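Local coordinates for legionella ubiquitin-specific protease A domain-containing protein (PDB 5DGG) that is probably a Legionella metaeffector that removes ubiquitin from target proteins, this chain being its central domain, apparently a papain-like cysteine protease, at residues Q5-P16 with M56-W64; D82-G90 with D128-Y139. One frame throughout, in Å; residues are numbered along the deposited sequence.

Interaction 1. Residues Q5-P16 with M56-W64; sequences QMQDHDMTLLMP and MIPVGPGHW
The carbonyl oxygen M6 O takes the indole N-H of W64, with NE1 at 2.9 Å and an angle of 166° at the hydrogen. NE1 lies above the carbonyl plane of M6, while M6 O sits close to the plane of the indole. A water adds a weak second bond to M6 O and accepts from G62 N at 2.6 Å. M11 of helix 8-14 lies over W64, in the turn after strand 54-60 of the mixed sheet. Its CG makes a CH-pi contact with the six-membered ring, 3.6 Å from the centroid, and its SD a Met-aromatic contact over the five-membered ring at 4.1 Å. Bends at chi2 and chi3 (-65° and -76°) fold the M11 chain along this face. The opposite face is backed by W64's own turn, with G60 CA nearest the plane. D8 OD1 comes to the rim of the indole, near its plane, 3.2 Å from W64 CH2. Earlier in the chain, within strand 54-60, P58 receives two methionine methyls. M15 CE is 3.8 Å from P58 CG, and M11 CE is 4.0 Å from P58 CB.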
loop_
_atom_site.group_PDB
_atom_site.type_symbol
_atom_site.label_atom_id
_atom_site.label_comp_id
_atom_site.label_asym_id
_atom_site.label_seq_id
_atom_site.Cartn_x
_atom_site.Cartn_y
_atom_site.Cartn_z
ATOM N N GLN A 5 -9.646 -5.904 -13.176
ATOM C CA GLN A 5 -8.820 -5.205 -12.217
ATOM C C GLN A 5 -9.649 -4.728 -11.043
ATOM O O GLN A 5 -10.815 -4.342 -11.218
ATOM C CB GLN A 5 -8.240 -3.959 -12.872
ATOM C CG GLN A 5 -6.967 -4.208 -13.628
ATOM C CD GLN A 5 -6.343 -2.916 -14.063
ATOM O OE1 GLN A 5 -7.040 -1.923 -14.216
ATOM N NE2 GLN A 5 -5.017 -2.910 -14.243
ATOM N N MET A 6 -9.023 -4.712 -9.858
ATOM C CA MET A 6 -9.606 -4.051 -8.722
ATOM C C MET A 6 -9.745 -2.561 -9.027
ATOM O O MET A 6 -8.878 -1.920 -9.645
ATOM C CB MET A 6 -8.775 -4.293 -7.461
ATOM C CG MET A 6 -8.816 -5.732 -6.999
ATOM S SD MET A 6 -8.050 -6.185 -5.425
ATOM C CE MET A 6 -9.151 -5.359 -4.282
ATOM N N GLN A 7 -10.880 -2.008 -8.636
ATOM C CA GLN A 7 -11.111 -0.582 -8.724
ATOM C C GLN A 7 -10.965 0.018 -7.316
ATOM O O GLN A 7 -10.755 -0.703 -6.329
ATOM C CB GLN A 7 -12.523 -0.317 -9.273
ATOM C CG GLN A 7 -12.767 -0.904 -10.673
ATOM C CD GLN A 7 -14.157 -0.590 -11.200
ATOM O OE1 GLN A 7 -15.004 -0.108 -10.451
ATOM N NE2 GLN A 7 -14.401 -0.848 -12.491
ATOM N N ASP A 8 -11.051 1.339 -7.237
ATOM C CA ASP A 8 -10.947 2.042 -5.942
ATOM C C ASP A 8 -11.731 1.393 -4.803
ATOM O O ASP A 8 -11.187 1.122 -3.718
ATOM C CB ASP A 8 -11.460 3.456 -6.079
ATOM C CG ASP A 8 -10.561 4.321 -6.905
ATOM O OD1 ASP A 8 -9.417 3.881 -7.179
ATOM O OD2 ASP A 8 -11.007 5.440 -7.282
ATOM N N HIS A 9 -13.027 1.202 -5.044
ATOM C CA HIS A 9 -13.928 0.734 -4.003
ATOM C C HIS A 9 -13.528 -0.651 -3.536
ATOM O O HIS A 9 -13.615 -0.948 -2.355
ATOM C CB HIS A 9 -15.410 0.768 -4.440
ATOM C CG HIS A 9 -15.725 -0.075 -5.637
ATOM N ND1 HIS A 9 -15.722 0.424 -6.925
ATOM C CD2 HIS A 9 -16.091 -1.378 -5.742
ATOM C CE1 HIS A 9 -16.054 -0.537 -7.770
ATOM N NE2 HIS A 9 -16.278 -1.642 -7.081
ATOM N N ASP A 10 -13.059 -1.488 -4.456
ATOM C CA ASP A 10 -12.574 -2.830 -4.112
ATOM C C ASP A 10 -11.390 -2.715 -3.167
ATOM O O ASP A 10 -11.321 -3.451 -2.185
ATOM C CB ASP A 10 -12.128 -3.603 -5.351
ATOM C CG ASP A 10 -13.227 -3.752 -6.385
ATOM O OD1 ASP A 10 -14.372 -4.061 -5.991
ATOM O OD2 ASP A 10 -12.932 -3.599 -7.589
ATOM N N MET A 11 -10.464 -1.789 -3.459
ATOM C CA MET A 11 -9.288 -1.619 -2.584
ATOM C C MET A 11 -9.748 -1.103 -1.222
ATOM O O MET A 11 -9.303 -1.580 -0.175
ATOM C CB MET A 11 -8.268 -0.637 -3.171
ATOM C CG MET A 11 -7.654 -1.011 -4.523
ATOM S SD MET A 11 -6.642 -2.501 -4.416
ATOM C CE MET A 11 -5.214 -1.729 -3.597
ATOM N N THR A 12 -10.629 -0.105 -1.234
ATOM C CA THR A 12 -11.150 0.456 0.016
ATOM C C THR A 12 -11.727 -0.654 0.896
ATOM O O THR A 12 -11.423 -0.736 2.067
ATOM C CB THR A 12 -12.177 1.548 -0.277
ATOM O OG1 THR A 12 -11.526 2.602 -1.003
ATOM C CG2 THR A 12 -12.762 2.088 1.010
ATOM N N LEU A 13 -12.475 -1.568 0.304
ATOM C CA LEU A 13 -13.105 -2.631 1.071
ATOM C C LEU A 13 -12.067 -3.573 1.664
ATOM O O LEU A 13 -12.172 -3.939 2.840
ATOM C CB LEU A 13 -14.099 -3.422 0.200
ATOM C CG LEU A 13 -15.211 -4.163 0.948
ATOM C CD1 LEU A 13 -16.163 -3.162 1.596
ATOM C CD2 LEU A 13 -15.968 -5.114 0.026
ATOM N N LEU A 14 -11.052 -3.946 0.880
ATOM C CA LEU A 14 -10.153 -5.025 1.293
ATOM C C LEU A 14 -8.847 -4.607 1.987
ATOM O O LEU A 14 -8.238 -5.409 2.675
ATOM C CB LEU A 14 -9.803 -5.892 0.102
ATOM C CG LEU A 14 -9.463 -7.350 0.412
ATOM C CD1 LEU A 14 -10.329 -7.986 1.502
ATOM C CD2 LEU A 14 -9.671 -8.120 -0.873
ATOM N N MET A 15 -8.400 -3.383 1.767
ATOM C CA MET A 15 -7.207 -2.865 2.450
ATOM C C MET A 15 -7.372 -2.953 3.970
ATOM O O MET A 15 -8.480 -2.846 4.484
ATOM C CB MET A 15 -6.911 -1.421 2.023
ATOM C CG MET A 15 -6.225 -1.277 0.664
ATOM S SD MET A 15 -4.482 -1.755 0.616
ATOM C CE MET A 15 -3.749 -0.473 1.678
ATOM N N PRO A 16 -6.266 -3.163 4.693
ATOM C CA PRO A 16 -6.309 -3.034 6.167
ATOM C C PRO A 16 -6.743 -1.614 6.523
ATOM O O PRO A 16 -6.649 -0.715 5.678
ATOM C CB PRO A 16 -4.852 -3.254 6.603
ATOM C CG PRO A 16 -4.030 -3.058 5.374
ATOM C CD PRO A 16 -4.895 -3.333 4.176
ATOM N N MET A 56 0.527 3.864 5.415
ATOM C CA MET A 56 0.407 3.119 4.176
ATOM C C MET A 56 -0.473 3.858 3.162
ATOM O O MET A 56 -1.531 4.411 3.498
ATOM C CB MET A 56 -0.241 1.765 4.382
ATOM C CG MET A 56 0.198 0.959 5.575
ATOM S SD MET A 56 -0.474 -0.694 5.269
ATOM C CE MET A 56 0.194 -1.444 6.694
ATOM N N ILE A 57 -0.119 3.788 1.908
ATOM C CA ILE A 57 -0.979 4.383 0.857
ATOM C C ILE A 57 -1.105 3.452 -0.307
ATOM O O ILE A 57 -0.103 3.079 -0.897
ATOM C CB ILE A 57 -0.429 5.753 0.321
ATOM C CG1 ILE A 57 0.063 6.643 1.455
ATOM C CG2 ILE A 57 -1.531 6.448 -0.500
ATOM C CD1 ILE A 57 0.581 8.018 1.024
ATOM N N PRO A 58 -2.335 3.051 -0.676
ATOM C CA PRO A 58 -2.450 2.358 -1.929
ATOM C C PRO A 58 -2.518 3.322 -3.099
ATOM O O PRO A 58 -3.327 4.229 -3.093
ATOM C CB PRO A 58 -3.740 1.559 -1.774
ATOM C CG PRO A 58 -4.553 2.351 -0.753
ATOM C CD PRO A 58 -3.650 3.305 -0.054
ATOM N N VAL A 59 -1.660 3.154 -4.088
ATOM C CA VAL A 59 -1.554 4.143 -5.166
ATOM C C VAL A 59 -1.900 3.506 -6.504
ATOM O O VAL A 59 -1.267 2.547 -6.944
ATOM C CB VAL A 59 -0.165 4.763 -5.248
ATOM C CG1 VAL A 59 -0.075 5.791 -6.364
ATOM C CG2 VAL A 59 0.202 5.400 -3.925
ATOM N N GLY A 60 -2.924 4.048 -7.132
ATOM C CA GLY A 60 -3.324 3.602 -8.440
ATOM C C GLY A 60 -3.507 4.755 -9.394
ATOM O O GLY A 60 -2.833 5.741 -9.291
ATOM N N PRO A 61 -4.432 4.612 -10.351
ATOM C CA PRO A 61 -5.295 3.450 -10.488
ATOM C C PRO A 61 -4.674 2.520 -11.485
ATOM O O PRO A 61 -3.546 2.755 -11.941
ATOM C CB PRO A 61 -6.577 4.071 -11.028
ATOM C CG PRO A 61 -6.052 5.091 -11.974
ATOM C CD PRO A 61 -4.741 5.600 -11.399
ATOM N N GLY A 62 -5.355 1.438 -11.805
ATOM C CA GLY A 62 -4.788 0.503 -12.750
ATOM C C GLY A 62 -3.759 -0.430 -12.161
ATOM O O GLY A 62 -4.130 -1.350 -11.494
ATOM N N HIS A 63 -2.469 -0.178 -12.422
ATOM C CA HIS A 63 -1.387 -0.936 -11.862
ATOM C C HIS A 63 -1.144 -0.510 -10.379
ATOM O O HIS A 63 -0.249 0.271 -10.116
ATOM C CB HIS A 63 -0.139 -0.681 -12.729
ATOM C CG HIS A 63 1.039 -1.550 -12.400
ATOM N ND1 HIS A 63 1.620 -2.401 -13.319
ATOM C CD2 HIS A 63 1.715 -1.738 -11.241
ATOM C CE1 HIS A 63 2.642 -3.013 -12.760
ATOM N NE2 HIS A 63 2.708 -2.643 -11.494
ATOM N N TRP A 64 -1.942 -1.036 -9.452
ATOM C CA TRP A 64 -1.849 -0.684 -8.038
ATOM C C TRP A 64 -0.465 -0.955 -7.498
ATOM O O TRP A 64 0.165 -1.959 -7.843
ATOM C CB TRP A 64 -2.887 -1.462 -7.213
ATOM C CG TRP A 64 -4.301 -1.013 -7.553
ATOM C CD1 TRP A 64 -5.205 -1.659 -8.367
ATOM C CD2 TRP A 64 -4.940 0.152 -7.085
ATOM N NE1 TRP A 64 -6.374 -0.942 -8.444
ATOM C CE2 TRP A 64 -6.250 0.171 -7.652
ATOM C CE3 TRP A 64 -4.553 1.181 -6.240
ATOM C CZ2 TRP A 64 -7.152 1.199 -7.412
ATOM C CZ3 TRP A 64 -5.469 2.176 -5.961
ATOM C CH2 TRP A 64 -6.755 2.198 -6.573
HETATM O O HOH W 1 -7.834 0.998 -11.247
#

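Interaction 2. Residues D82-G90 with D128-Y139; sequences DLELFDPYG and DAYSCGDFTCAY
The rings of F86 and Y139 form an offset stack, centroids 3.8 Å apart and planes only 4° from parallel. Y139 CG lies over the centre of the F86 ring, and F86 CD1 over the centre of the Y139 ring. P88 N approaches the other face of F86, toward the rim, and T136 OG1 lies at its edge. Both rings have CG anti to the backbone N (chi1 169° for F86, -168° for Y139), which brings each across to the other segment. The hydroxyl of Y139 points at E84, whose OE2 sits at the ring edge. This hydrogen bond is modelled at 2.4 Å between Y139 OH and E84 OE2, so short that its exact length is doubtful. The buried carboxylate has further partners: T120 bonds to OE2, and K143 forms a salt bridge with OE1.

Here the end of strand 81-86 and the turn after it meet the first turns of helix 132-146. A catalytic cysteine at the start of a helix packed on a central sheet is a hallmark of papain-like proteases, and the placing of C132 is consistent with it. P88 wedges against the helix. Its CB is 3.6 Å from F135 CB, and its CG is 3.5 Å from both C132 O and T136 OG1. D87 OD1 accepts the backbone N-H of Y89 at 2.8 Å, an Asx turn inside the type I turn D87-G90. The Y89 ring then reaches across to D128 and A129, ahead of C132. C132 SG makes an oblique sulfur-aromatic contact with this ring, 3.7 Å from Y89 CE1. Y89 OH stands 3.0 Å from A129 N, at too poor an angle for a hydrogen bond.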
loop_
_atom_site.group_PDB
_atom_site.type_symbol
_atom_site.label_atom_id
_atom_site.label_comp_id
_atom_site.label_asym_id
_atom_site.label_seq_id
_atom_site.Cartn_x
_atom_site.Cartn_y
_atom_site.Cartn_z
ATOM N N ASP A 82 11.716 6.109 6.420
ATOM C CA ASP A 82 11.870 5.019 5.474
ATOM C C ASP A 82 10.668 4.973 4.606
ATOM O O ASP A 82 9.537 4.953 5.102
ATOM C CB ASP A 82 12.033 3.658 6.200
ATOM C CG ASP A 82 13.464 3.284 6.467
ATOM O OD1 ASP A 82 14.331 4.198 6.517
ATOM O OD2 ASP A 82 13.726 2.039 6.623
ATOM N N LEU A 83 10.869 4.937 3.302
ATOM C CA LEU A 83 9.792 4.906 2.376
ATOM C C LEU A 83 9.925 3.668 1.446
ATOM O O LEU A 83 10.827 3.610 0.583
ATOM C CB LEU A 83 9.876 6.182 1.566
ATOM C CG LEU A 83 8.809 6.384 0.551
ATOM C CD1 LEU A 83 7.467 6.571 1.265
ATOM C CD2 LEU A 83 9.184 7.536 -0.387
ATOM N N GLU A 84 9.098 2.675 1.659
ATOM C CA GLU A 84 9.117 1.475 0.811
ATOM C C GLU A 84 8.090 1.624 -0.296
ATOM O O GLU A 84 6.914 1.917 -0.025
ATOM C CB GLU A 84 8.797 0.227 1.626
ATOM C CG GLU A 84 8.619 -1.005 0.768
ATOM C CD GLU A 84 8.302 -2.298 1.525
ATOM O OE1 GLU A 84 8.278 -2.282 2.783
ATOM O OE2 GLU A 84 8.010 -3.323 0.841
ATOM N N LEU A 85 8.530 1.445 -1.526
ATOM C CA LEU A 85 7.688 1.510 -2.699
ATOM C C LEU A 85 7.563 0.155 -3.338
ATOM O O LEU A 85 8.541 -0.377 -3.846
ATOM C CB LEU A 85 8.281 2.522 -3.689
ATOM C CG LEU A 85 8.536 3.938 -3.155
ATOM C CD1 LEU A 85 9.153 4.891 -4.209
ATOM C CD2 LEU A 85 7.288 4.543 -2.582
ATOM N N PHE A 86 6.372 -0.454 -3.235
ATOM C CA PHE A 86 6.106 -1.857 -3.618
ATOM C C PHE A 86 5.378 -1.908 -4.960
ATOM O O PHE A 86 4.350 -1.280 -5.139
ATOM C CB PHE A 86 5.254 -2.546 -2.543
ATOM C CG PHE A 86 4.706 -3.880 -2.935
ATOM C CD1 PHE A 86 5.492 -5.009 -2.870
ATOM C CD2 PHE A 86 3.392 -3.994 -3.382
ATOM C CE1 PHE A 86 4.973 -6.247 -3.214
ATOM C CE2 PHE A 86 2.871 -5.216 -3.706
ATOM C CZ PHE A 86 3.665 -6.356 -3.610
ATOM N N ASP A 87 5.936 -2.652 -5.896
ATOM C CA ASP A 87 5.271 -2.892 -7.155
ATOM C C ASP A 87 5.044 -4.412 -7.316
ATOM O O ASP A 87 5.999 -5.205 -7.256
ATOM C CB ASP A 87 6.168 -2.347 -8.250
ATOM C CG ASP A 87 5.540 -2.413 -9.619
ATOM O OD1 ASP A 87 4.823 -3.383 -9.921
ATOM O OD2 ASP A 87 5.802 -1.495 -10.425
ATOM N N PRO A 88 3.773 -4.841 -7.496
ATOM C CA PRO A 88 3.460 -6.255 -7.687
ATOM C C PRO A 88 4.322 -6.956 -8.755
ATOM O O PRO A 88 4.530 -8.179 -8.666
ATOM C CB PRO A 88 2.000 -6.214 -8.123
ATOM C CG PRO A 88 1.465 -5.020 -7.420
ATOM C CD PRO A 88 2.564 -4.026 -7.461
ATOM N N TYR A 89 4.836 -6.226 -9.729
ATOM C CA TYR A 89 5.605 -6.880 -10.839
ATOM C C TYR A 89 7.031 -7.144 -10.425
ATOM O O TYR A 89 7.694 -8.002 -10.993
ATOM C CB TYR A 89 5.651 -6.048 -12.122
ATOM C CG TYR A 89 4.447 -6.139 -13.032
ATOM C CD1 TYR A 89 3.209 -6.543 -12.570
ATOM C CD2 TYR A 89 4.552 -5.763 -14.365
ATOM C CE1 TYR A 89 2.088 -6.523 -13.400
ATOM C CE2 TYR A 89 3.453 -5.793 -15.218
ATOM C CZ TYR A 89 2.226 -6.187 -14.734
ATOM O OH TYR A 89 1.129 -6.199 -15.576
ATOM N N GLY A 90 7.506 -6.406 -9.433
ATOM C CA GLY A 90 8.880 -6.528 -8.993
ATOM C C GLY A 90 9.418 -5.148 -8.703
ATOM O O GLY A 90 8.819 -4.150 -9.104
ATOM N N ASP A 128 0.993 -9.843 -14.344
ATOM C CA ASP A 128 -0.221 -9.568 -15.143
ATOM C C ASP A 128 -0.941 -8.323 -14.585
ATOM O O ASP A 128 -1.006 -8.141 -13.362
ATOM C CB ASP A 128 -1.187 -10.745 -15.056
ATOM C CG ASP A 128 -0.661 -11.995 -15.737
ATOM O OD1 ASP A 128 0.170 -11.871 -16.642
ATOM O OD2 ASP A 128 -1.099 -13.101 -15.359
ATOM N N ALA A 129 -1.521 -7.503 -15.447
ATOM C CA ALA A 129 -2.114 -6.243 -14.977
ATOM C C ALA A 129 -3.252 -6.457 -13.966
ATOM O O ALA A 129 -3.348 -5.740 -12.940
ATOM C CB ALA A 129 -2.607 -5.424 -16.176
ATOM N N TYR A 130 -4.108 -7.454 -14.243
ATOM C CA TYR A 130 -5.350 -7.584 -13.488
ATOM C C TYR A 130 -5.173 -7.819 -11.983
ATOM O O TYR A 130 -6.076 -7.516 -11.248
ATOM C CB TYR A 130 -6.272 -8.666 -14.062
ATOM C CG TYR A 130 -5.902 -10.079 -13.706
ATOM C CD1 TYR A 130 -6.574 -10.766 -12.687
ATOM C CD2 TYR A 130 -4.897 -10.763 -14.394
ATOM C CE1 TYR A 130 -6.230 -12.066 -12.340
ATOM C CE2 TYR A 130 -4.548 -12.056 -14.042
ATOM C CZ TYR A 130 -5.228 -12.701 -13.026
ATOM O OH TYR A 130 -4.921 -13.998 -12.711
ATOM N N SER A 131 -4.042 -8.386 -11.545
ATOM C CA SER A 131 -3.907 -8.805 -10.157
ATOM C C SER A 131 -3.077 -7.815 -9.293
ATOM O O SER A 131 -2.800 -8.124 -8.163
ATOM C CB SER A 131 -3.317 -10.201 -10.071
ATOM O OG SER A 131 -2.039 -10.265 -10.688
ATOM N N CYS A 132 -2.758 -6.619 -9.798
ATOM C CA CYS A 132 -1.892 -5.703 -9.057
ATOM C C CYS A 132 -2.580 -5.268 -7.769
ATOM O O CYS A 132 -1.934 -5.135 -6.777
ATOM C CB CYS A 132 -1.508 -4.492 -9.898
ATOM S SG CYS A 132 -0.342 -4.821 -11.242
ATOM N N GLY A 133 -3.892 -5.060 -7.819
ATOM C CA GLY A 133 -4.706 -4.728 -6.651
ATOM C C GLY A 133 -4.632 -5.778 -5.573
ATOM O O GLY A 133 -4.493 -5.466 -4.379
ATOM N N ASP A 134 -4.772 -7.034 -6.009
ATOM C CA ASP A 134 -4.740 -8.168 -5.120
ATOM C C ASP A 134 -3.409 -8.263 -4.391
ATOM O O ASP A 134 -3.353 -8.445 -3.161
ATOM C CB ASP A 134 -4.980 -9.472 -5.925
ATOM C CG ASP A 134 -6.251 -9.405 -6.791
ATOM O OD1 ASP A 134 -6.298 -8.657 -7.820
ATOM O OD2 ASP A 134 -7.208 -10.132 -6.435
ATOM N N PHE A 135 -2.340 -8.212 -5.158
ATOM C CA PHE A 135 -0.999 -8.175 -4.572
ATOM C C PHE A 135 -0.830 -7.013 -3.606
ATOM O O PHE A 135 -0.286 -7.199 -2.518
ATOM C CB PHE A 135 0.099 -8.102 -5.658
ATOM C CG PHE A 135 0.460 -9.448 -6.280
ATOM C CD1 PHE A 135 1.474 -10.204 -5.755
ATOM C CD2 PHE A 135 -0.196 -9.927 -7.412
ATOM C CE1 PHE A 135 1.805 -11.434 -6.301
ATOM C CE2 PHE A 135 0.122 -11.148 -7.976
ATOM C CZ PHE A 135 1.127 -11.904 -7.417
ATOM N N THR A 136 -1.261 -5.812 -3.994
ATOM C CA THR A 136 -1.041 -4.652 -3.162
ATOM C C THR A 136 -1.863 -4.749 -1.851
ATOM O O THR A 136 -1.361 -4.408 -0.762
ATOM C CB THR A 136 -1.323 -3.350 -3.988
ATOM O OG1 THR A 136 -0.312 -3.225 -5.000
ATOM C CG2 THR A 136 -1.295 -2.165 -3.091
ATOM N N CYS A 137 -3.093 -5.258 -1.932
ATOM C CA CYS A 137 -3.938 -5.431 -0.761
ATOM C C CYS A 137 -3.353 -6.441 0.185
ATOM O O CYS A 137 -3.211 -6.198 1.421
ATOM C CB CYS A 137 -5.350 -5.862 -1.145
ATOM S SG CYS A 137 -6.388 -4.510 -1.691
ATOM N N ALA A 138 -2.918 -7.568 -0.380
ATOM C CA ALA A 138 -2.364 -8.625 0.443
ATOM C C ALA A 138 -1.026 -8.211 1.040
ATOM O O ALA A 138 -0.728 -8.494 2.206
ATOM C CB ALA A 138 -2.210 -9.902 -0.349
ATOM N N TYR A 139 -0.195 -7.559 0.245
ATOM C CA TYR A 139 1.090 -7.059 0.767
ATOM C C TYR A 139 0.903 -6.032 1.914
ATOM O O TYR A 139 1.694 -6.025 2.897
ATOM C CB TYR A 139 1.989 -6.562 -0.373
ATOM C CG TYR A 139 3.443 -6.291 0.019
ATOM C CD1 TYR A 139 4.360 -7.297 0.043
ATOM C CD2 TYR A 139 3.872 -4.996 0.366
ATOM C CE1 TYR A 139 5.666 -7.095 0.439
ATOM C CE2 TYR A 139 5.190 -4.751 0.726
ATOM C CZ TYR A 139 6.090 -5.817 0.767
ATOM O OH TYR A 139 7.398 -5.653 1.103
#

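The two interactions have centres about 10 Å apart and share the central sheet. They meet at a site consistent with the Cys-His-Asp triad of a cysteine protease. H63, from segment 56-64 of interaction 1, probably hydrogen-bonds D87 of interaction 2, with NE2 2.7 Å from OD1. Its other ring nitrogen, ND1, lies 3.7 Å from C132 SG at the helix start. Interaction 1 fixes W64 directly after H63, while interaction 2 sets the turn of D87 against the helix of C132. Two more links join them: W64 O lies 3.2 Å from P88 CD, and M11 SD packs 3.4 Å from C137 SG.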